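Local coordinates for protein GTP binding regulator (Thermotoga maritima, PDB 1VR8) that is of unknown function but has a fold similar to the Ran-binding protein Mog1p and may regulate a GTP-binding protein, at residues A[51-56]-A[60-65]; A[24-29]-A[127-132]; A[76-81]-A[117-122]. All coordinates share one frame; numbering follows the deposited sequence. Where two conformers were deposited one is given.

Contact 1 (A[51-56]-A[60-65]); sequences VAVFET and PVFLYV
Val-51 lays its CG2 methyl almost centrally over one face of the Tyr-64 ring, 3.6 Å from CG2 to the ring centroid and 13° off the ring normal, a CH-pi contact. With CG1 wedged between backbone N and carbonyl carbon (chi1 58°), CG2 stands anti to N and is carried over the ring. On the same face of the sheet, Val-53 CG2 lies alongside Phe-62, 3.6 Å from its CE2 atom. The opposite face carries Phe-54, whose CE1 is 4.1 Å from Leu-63 CD2. Between these layers run four nearly straight backbone bonds: Ala-52 and Leu-63 exchange two, both 2.8 Å between N of one and O of the other, and Phe-54 and Val-61 exchange two more. Outermost are the polar ends: Tyr-64 OH bonds to Glu-121, while Glu-55 OE2 bonds to Ser-34. With an alanine at Tyr-64, the CG2 methyl of Val-51 would probably lose the ring face beneath it, and Glu-121 OE2 the phenol hydroxyl it bonds. Alternating hydrogen-bonded and non-hydrogen-bonded pairs, with axes at 156° and only three residues between the segments, are the signature of an antiparallel beta hairpin, here joining strands 45-56 and 59-67.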
# COMPACT_ATOMS: atom_id res chain seq x y z
N VAL A 51 3.42 -8.69 3.38
CA VAL A 51 4.40 -7.69 3.03
C VAL A 51 5.35 -8.28 1.97
O VAL A 51 5.82 -9.42 2.10
CB VAL A 51 5.19 -7.17 4.25
CG1 VAL A 51 5.89 -8.28 4.97
CG2 VAL A 51 6.20 -6.11 3.81
N ALA A 52 5.63 -7.46 0.96
CA ALA A 52 6.54 -7.77 -0.12
C ALA A 52 7.64 -6.76 -0.17
O ALA A 52 7.42 -5.57 0.17
CB ALA A 52 5.77 -7.79 -1.44
N VAL A 53 8.85 -7.21 -0.50
CA VAL A 53 9.98 -6.33 -0.72
C VAL A 53 10.34 -6.34 -2.20
O VAL A 53 10.54 -7.41 -2.80
CB VAL A 53 11.21 -6.74 0.12
CG1 VAL A 53 12.36 -5.75 -0.10
CG2 VAL A 53 10.87 -6.81 1.58
N PHE A 54 10.42 -5.15 -2.77
CA PHE A 54 10.84 -4.97 -4.15
C PHE A 54 12.19 -4.30 -4.14
O PHE A 54 12.38 -3.27 -3.48
CB PHE A 54 9.85 -4.10 -4.90
CG PHE A 54 8.53 -4.75 -5.13
CD1 PHE A 54 7.54 -4.69 -4.18
CD2 PHE A 54 8.28 -5.37 -6.33
CE1 PHE A 54 6.34 -5.28 -4.38
CE2 PHE A 54 7.07 -5.95 -6.57
CZ PHE A 54 6.10 -5.93 -5.61
N GLU A 55 13.13 -4.86 -4.87
CA GLU A 55 14.42 -4.22 -5.09
C GLU A 55 14.29 -3.23 -6.23
O GLU A 55 13.78 -3.57 -7.29
CB GLU A 55 15.47 -5.25 -5.44
CG GLU A 55 15.69 -6.32 -4.40
CD GLU A 55 16.10 -5.79 -3.04
OE1 GLU A 55 16.76 -4.72 -2.95
OE2 GLU A 55 15.77 -6.48 -2.03
N THR A 56 14.74 -2.00 -6.01
CA THR A 56 14.57 -0.93 -7.00
C THR A 56 15.93 -0.27 -7.12
O THR A 56 16.85 -0.57 -6.38
CB THR A 56 13.50 0.12 -6.61
OG1 THR A 56 14.01 1.03 -5.62
CG2 THR A 56 12.26 -0.49 -6.08
N PRO A 60 15.67 -1.03 -1.42
CA PRO A 60 14.48 -1.85 -1.21
C PRO A 60 13.29 -1.01 -0.75
O PRO A 60 13.45 -0.08 0.04
CB PRO A 60 14.94 -2.82 -0.12
CG PRO A 60 15.99 -2.11 0.65
CD PRO A 60 16.66 -1.17 -0.34
N VAL A 61 12.13 -1.35 -1.28
CA VAL A 61 10.87 -0.74 -0.92
C VAL A 61 9.91 -1.84 -0.42
O VAL A 61 9.84 -2.93 -1.00
CB VAL A 61 10.27 -0.01 -2.13
CG1 VAL A 61 8.91 0.53 -1.80
CG2 VAL A 61 11.21 1.15 -2.55
N PHE A 62 9.21 -1.56 0.67
CA PHE A 62 8.31 -2.52 1.28
C PHE A 62 6.87 -2.16 0.95
O PHE A 62 6.46 -1.02 1.07
CB PHE A 62 8.48 -2.51 2.81
CG PHE A 62 9.84 -2.97 3.29
CD1 PHE A 62 10.96 -2.17 3.10
CD2 PHE A 62 9.98 -4.17 3.96
CE1 PHE A 62 12.19 -2.58 3.54
CE2 PHE A 62 11.24 -4.60 4.40
CZ PHE A 62 12.33 -3.82 4.20
N LEU A 63 6.11 -3.15 0.53
CA LEU A 63 4.70 -3.00 0.27
C LEU A 63 3.92 -3.94 1.17
O LEU A 63 4.09 -5.15 1.11
CB LEU A 63 4.40 -3.31 -1.17
CG LEU A 63 2.91 -3.38 -1.53
CD1 LEU A 63 2.38 -1.98 -1.58
CD2 LEU A 63 2.70 -4.07 -2.85
N TYR A 64 3.07 -3.35 1.99
CA TYR A 64 2.13 -4.07 2.87
C TYR A 64 0.76 -4.02 2.23
O TYR A 64 0.31 -2.95 1.78
CB TYR A 64 2.08 -3.44 4.25
CG TYR A 64 3.41 -3.42 4.99
CD1 TYR A 64 4.37 -2.46 4.69
CD2 TYR A 64 3.68 -4.32 5.98
CE1 TYR A 64 5.58 -2.45 5.35
CE2 TYR A 64 4.90 -4.31 6.66
CZ TYR A 64 5.84 -3.36 6.34
OH TYR A 64 7.07 -3.34 6.99
N VAL A 65 0.11 -5.17 2.18
CA VAL A 65 -1.19 -5.27 1.55
C VAL A 65 -2.18 -5.99 2.45
O VAL A 65 -1.88 -7.05 3.01
CB VAL A 65 -1.18 -6.13 0.27
CG1 VAL A 65 -2.51 -5.94 -0.49
CG2 VAL A 65 0.04 -5.84 -0.56

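Contact 2 (A[24-29]-A[127-132]); sequences FVLETR and EEFVKH
His-132 and Leu-26 bury the greater part of this small interface, 70 and 62 Å² of its 179 Å². From helix 126-138, CG anti to the backbone N (chi1 172°) carries the imidazole out to the loop after helix 19-24, where its NE2 edge meets the chain. NE2 donates to the Leu-26 carbonyl O at 2.8 Å, with an angle of 160° at the hydrogen. The acceptor lies close to the ring plane, 12° out of it, whereas the donor is tilted somewhat from the plane of the carbonyl. The Thr-28 and His-132 side chains come toward each other from opposite directions, the CG2 methyl of Thr-28 lying 3.6 Å from CE1 of His-132. Leu-26 also sends CD1 toward the helix, where it meets Phe-129 CZ loosely at 4.4 Å, and the Leu-26 side chain packs on Val-133 and Val-136. Tyr-31 stacks on the His-132 ring and meets Phe-129 edge-to-face. His-132 ND1 bonds a glycerol probably taken up from the crystallisation liquor. A loop is thus tied to a helix by one directional bond set among apolar contacts: the N-H satisfies a main-chain carbonyl of a buried residue and, together with the Tyr-31 stack, is likely to fix the rotation of the imidazole.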
# COMPACT_ATOMS: atom_id res chain seq x y z
N PHE A 24 2.12 -9.61 -7.15
CA PHE A 24 2.94 -10.15 -8.24
C PHE A 24 2.81 -9.35 -9.52
O PHE A 24 3.76 -9.24 -10.29
CB PHE A 24 2.59 -11.61 -8.51
CG PHE A 24 2.88 -12.54 -7.34
CD1 PHE A 24 4.12 -12.58 -6.76
CD2 PHE A 24 1.90 -13.39 -6.85
CE1 PHE A 24 4.40 -13.41 -5.68
CE2 PHE A 24 2.17 -14.25 -5.75
CZ PHE A 24 3.42 -14.25 -5.18
N VAL A 25 1.65 -8.72 -9.74
CA VAL A 25 1.46 -7.92 -10.95
C VAL A 25 2.33 -6.64 -10.98
O VAL A 25 2.51 -6.02 -12.01
CB VAL A 25 -0.06 -7.59 -11.10
CG1 VAL A 25 -0.46 -6.53 -10.14
CG2 VAL A 25 -0.40 -7.24 -12.51
N LEU A 26 2.89 -6.27 -9.83
CA LEU A 26 3.71 -5.05 -9.75
C LEU A 26 5.15 -5.25 -10.19
O LEU A 26 5.88 -4.28 -10.37
CB LEU A 26 3.71 -4.52 -8.32
CG LEU A 26 2.33 -4.17 -7.82
CD1 LEU A 26 2.42 -3.83 -6.35
CD2 LEU A 26 1.77 -3.01 -8.63
N GLU A 27 5.59 -6.49 -10.35
CA GLU A 27 6.97 -6.75 -10.67
C GLU A 27 7.27 -6.27 -12.11
O GLU A 27 6.45 -6.41 -13.03
CB GLU A 27 7.30 -8.25 -10.41
CG GLU A 27 8.73 -8.55 -10.54
CD GLU A 27 9.12 -9.91 -9.99
OE1 GLU A 27 8.25 -10.85 -10.00
OE2 GLU A 27 10.30 -10.02 -9.62
N THR A 28 8.43 -5.66 -12.32
CA THR A 28 8.93 -5.37 -13.65
C THR A 28 10.44 -5.59 -13.59
O THR A 28 10.97 -5.92 -12.53
CB THR A 28 8.69 -3.90 -14.10
OG1 THR A 28 9.53 -3.04 -13.35
CG2 THR A 28 7.24 -3.45 -13.94
N ARG A 29 11.13 -5.35 -14.69
CA ARG A 29 12.59 -5.44 -14.65
C ARG A 29 13.21 -4.40 -13.71
O ARG A 29 14.31 -4.60 -13.25
CB ARG A 29 13.18 -5.33 -16.06
CG ARG A 29 13.27 -3.91 -16.61
N GLU A 127 8.03 7.41 -3.29
CA GLU A 127 7.06 8.13 -4.16
C GLU A 127 7.01 7.52 -5.59
O GLU A 127 5.94 7.36 -6.18
CB GLU A 127 7.37 9.62 -4.17
CG GLU A 127 7.03 10.30 -2.82
N GLU A 128 8.18 7.16 -6.09
CA GLU A 128 8.31 6.54 -7.42
C GLU A 128 7.61 5.20 -7.47
O GLU A 128 6.90 4.87 -8.42
CB GLU A 128 9.78 6.42 -7.78
CG GLU A 128 10.50 7.78 -8.02
CD GLU A 128 11.00 8.50 -6.75
OE1 GLU A 128 10.83 8.01 -5.59
OE2 GLU A 128 11.57 9.61 -6.93
N PHE A 129 7.80 4.39 -6.43
CA PHE A 129 7.12 3.10 -6.34
C PHE A 129 5.61 3.27 -6.22
O PHE A 129 4.84 2.57 -6.87
CB PHE A 129 7.65 2.27 -5.18
CG PHE A 129 7.15 0.87 -5.20
CD1 PHE A 129 7.69 -0.04 -6.08
CD2 PHE A 129 6.11 0.50 -4.40
CE1 PHE A 129 7.16 -1.35 -6.16
CE2 PHE A 129 5.61 -0.81 -4.45
CZ PHE A 129 6.15 -1.72 -5.33
N VAL A 130 5.17 4.22 -5.39
CA VAL A 130 3.72 4.46 -5.24
C VAL A 130 3.12 4.82 -6.59
O VAL A 130 2.08 4.27 -6.96
CB VAL A 130 3.43 5.57 -4.22
CG1 VAL A 130 1.97 5.96 -4.25
CG2 VAL A 130 3.77 5.07 -2.80
N LYS A 131 3.78 5.68 -7.34
CA LYS A 131 3.30 6.08 -8.66
C LYS A 131 3.20 4.89 -9.61
O LYS A 131 2.25 4.76 -10.38
CB LYS A 131 4.18 7.17 -9.27
CG LYS A 131 3.57 7.88 -10.45
CD LYS A 131 2.14 8.40 -10.15
CE LYS A 131 1.71 9.52 -11.12
NZ LYS A 131 0.31 10.02 -10.91
N HIS A 132 4.19 4.01 -9.54
CA HIS A 132 4.14 2.73 -10.27
C HIS A 132 2.89 1.91 -9.89
O HIS A 132 2.15 1.44 -10.76
CB HIS A 132 5.41 1.92 -10.04
CG HIS A 132 5.35 0.52 -10.59
ND1 HIS A 132 5.25 0.25 -11.94
CD2 HIS A 132 5.38 -0.68 -9.97
CE1 HIS A 132 5.21 -1.06 -12.12
NE2 HIS A 132 5.29 -1.65 -10.94

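Contact 3 (A[76-81]-A[117-122]); sequences KKLNGR and LFIVEG
Leu-78 meets Leu-117 and Ile-119 through aliphatic branches alone, without a flat group in the interface. The single aromatic ring of the two segments, Phe-118, points away from helix 71-79 to the other side of the sheet, where it meets Trp-111 with planes at about 30° and Tyr-137 at about 40°. On the side facing helix 71-79 the contact rests on one methyl. Leu-78 CD1 ends 3.6 Å from Ile-119 CD1 and 4.1 Å from Leu-117 CD2, the side chains meeting tip to tip. The directions from Leu-78 CD1 to these two methyls diverge by about 88°, and the methyls, Leu-117 CD2 and Ile-119 CD1, are 5.3 Å apart, so Leu-78 CD1 sits astride the pair, touching each from one side. Extended torsions make this possible: Leu-78 CD1 is anti to its CA, and Ile-119 CD1 is likewise anti to its own CA. The CA atoms of Leu-78 and Ile-119 remain 9.8 Å apart, and just 102 Å² is buried, as suits a helix resting on a sheet through side-chain ends. Met-47 of strand 45-56 packs on both Leu-117 and Ile-119, and Val-45 on Leu-78. Strand 116-122 is hydrogen-bonded between strands 59-67 and 106-113; helix 71-79 lies against the face bearing Leu-117 and Ile-119, while Phe-118 on the other face meets helix 126-138.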
# COMPACT_ATOMS: atom_id res chain seq x y z
N LYS A 76 -7.45 3.77 9.77
CA LYS A 76 -7.61 4.75 10.83
C LYS A 76 -6.76 4.42 12.06
O LYS A 76 -6.20 5.33 12.65
CB LYS A 76 -9.08 4.91 11.22
CG LYS A 76 -9.81 5.82 10.24
CD LYS A 76 -11.14 6.29 10.75
CE LYS A 76 -11.64 7.49 9.94
N LYS A 77 -6.65 3.14 12.43
CA LYS A 77 -5.78 2.75 13.54
C LYS A 77 -4.32 3.09 13.21
O LYS A 77 -3.59 3.53 14.09
CB LYS A 77 -5.92 1.27 13.86
CG LYS A 77 -7.11 0.96 14.73
CD LYS A 77 -7.42 -0.54 14.81
N LEU A 78 -3.92 2.89 11.96
CA LEU A 78 -2.55 3.19 11.52
C LEU A 78 -2.28 4.67 11.61
O LEU A 78 -1.22 5.11 12.08
CB LEU A 78 -2.31 2.75 10.08
CG LEU A 78 -2.24 1.26 9.80
CD1 LEU A 78 -2.22 1.05 8.28
CD2 LEU A 78 -1.03 0.66 10.46
N ASN A 79 -3.23 5.44 11.13
CA ASN A 79 -3.09 6.89 11.09
C ASN A 79 -3.01 7.46 12.50
O ASN A 79 -2.32 8.44 12.73
CB ASN A 79 -4.26 7.50 10.30
CG ASN A 79 -4.08 8.96 10.06
OD1 ASN A 79 -3.00 9.39 9.63
ND2 ASN A 79 -5.11 9.75 10.38
N GLY A 80 -3.69 6.81 13.45
CA GLY A 80 -3.64 7.20 14.87
C GLY A 80 -2.44 6.71 15.70
O GLY A 80 -2.30 7.09 16.86
N ARG A 81 -1.57 5.88 15.13
CA ARG A 81 -0.49 5.26 15.90
C ARG A 81 0.73 6.19 16.10
O ARG A 81 1.33 6.69 15.14
CB ARG A 81 -0.09 3.90 15.29
CG ARG A 81 1.03 3.92 14.26
CD ARG A 81 1.25 2.56 13.61
NE ARG A 81 2.67 2.18 13.62
CZ ARG A 81 3.27 1.49 14.59
NH1 ARG A 81 2.60 1.06 15.66
NH2 ARG A 81 4.58 1.22 14.49
N LEU A 117 -6.21 -2.02 1.47
CA LEU A 117 -5.34 -1.11 2.21
C LEU A 117 -3.91 -1.43 1.79
O LEU A 117 -3.51 -2.59 1.82
CB LEU A 117 -5.52 -1.30 3.70
CG LEU A 117 -4.41 -0.78 4.62
CD1 LEU A 117 -4.25 0.70 4.55
CD2 LEU A 117 -4.73 -1.23 6.04
N PHE A 118 -3.16 -0.40 1.42
CA PHE A 118 -1.73 -0.52 1.05
C PHE A 118 -0.89 0.38 1.91
O PHE A 118 -1.31 1.49 2.24
CB PHE A 118 -1.54 -0.11 -0.42
CG PHE A 118 -2.22 -1.04 -1.40
CD1 PHE A 118 -1.60 -2.23 -1.76
CD2 PHE A 118 -3.47 -0.78 -1.87
CE1 PHE A 118 -2.20 -3.11 -2.62
CE2 PHE A 118 -4.10 -1.68 -2.73
CZ PHE A 118 -3.46 -2.84 -3.09
N ILE A 119 0.32 -0.08 2.24
CA ILE A 119 1.32 0.76 2.85
C ILE A 119 2.60 0.55 2.05
O ILE A 119 3.02 -0.60 1.80
CB ILE A 119 1.61 0.40 4.32
CG1 ILE A 119 0.32 0.33 5.16
CG2 ILE A 119 2.61 1.42 4.89
CD1 ILE A 119 0.51 -0.36 6.48
N VAL A 120 3.21 1.65 1.63
CA VAL A 120 4.53 1.58 1.02
C VAL A 120 5.52 2.31 1.91
O VAL A 120 5.29 3.45 2.33
CB VAL A 120 4.52 2.22 -0.37
CG1 VAL A 120 5.92 2.22 -1.00
CG2 VAL A 120 3.60 1.48 -1.26
N GLU A 121 6.63 1.65 2.21
CA GLU A 121 7.66 2.27 3.04
C GLU A 121 9.05 1.98 2.53
O GLU A 121 9.31 0.94 1.93
CB GLU A 121 7.51 1.90 4.52
CG GLU A 121 7.66 0.50 4.87
CD GLU A 121 7.66 0.22 6.40
OE1 GLU A 121 7.02 1.00 7.14
OE2 GLU A 121 8.28 -0.82 6.80
N GLY A 122 9.95 2.92 2.77
CA GLY A 122 11.34 2.71 2.36
C GLY A 122 12.15 3.96 2.58
O GLY A 122 11.60 5.06 2.74

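Contact 1 lies in the antiparallel sheet, contact 3 sets helix 71-79 on one of its faces, and contact 2 ties a loop to helix 126-138 over the other. Contacts 1 and 2 have centres about 9 Å apart and interlock: Leu-63 CD2 is 3.5 Å from Leu-26 CD1, Phe-54 CD1 equally close to Phe-129 CZ. Contact 3, about 14 Å from contact 1 centre to centre, joins it by a probable hydrogen bond of 2.8 Å from Tyr-64 N to Ile-119 O. Contacts 2 and 3, with centres about 18 Å apart, meet through Val-120, whose CB is 3.8 Å from Val-130 CG2. Residues around the azide ions, such as Lys-114, belong to none of the six segments.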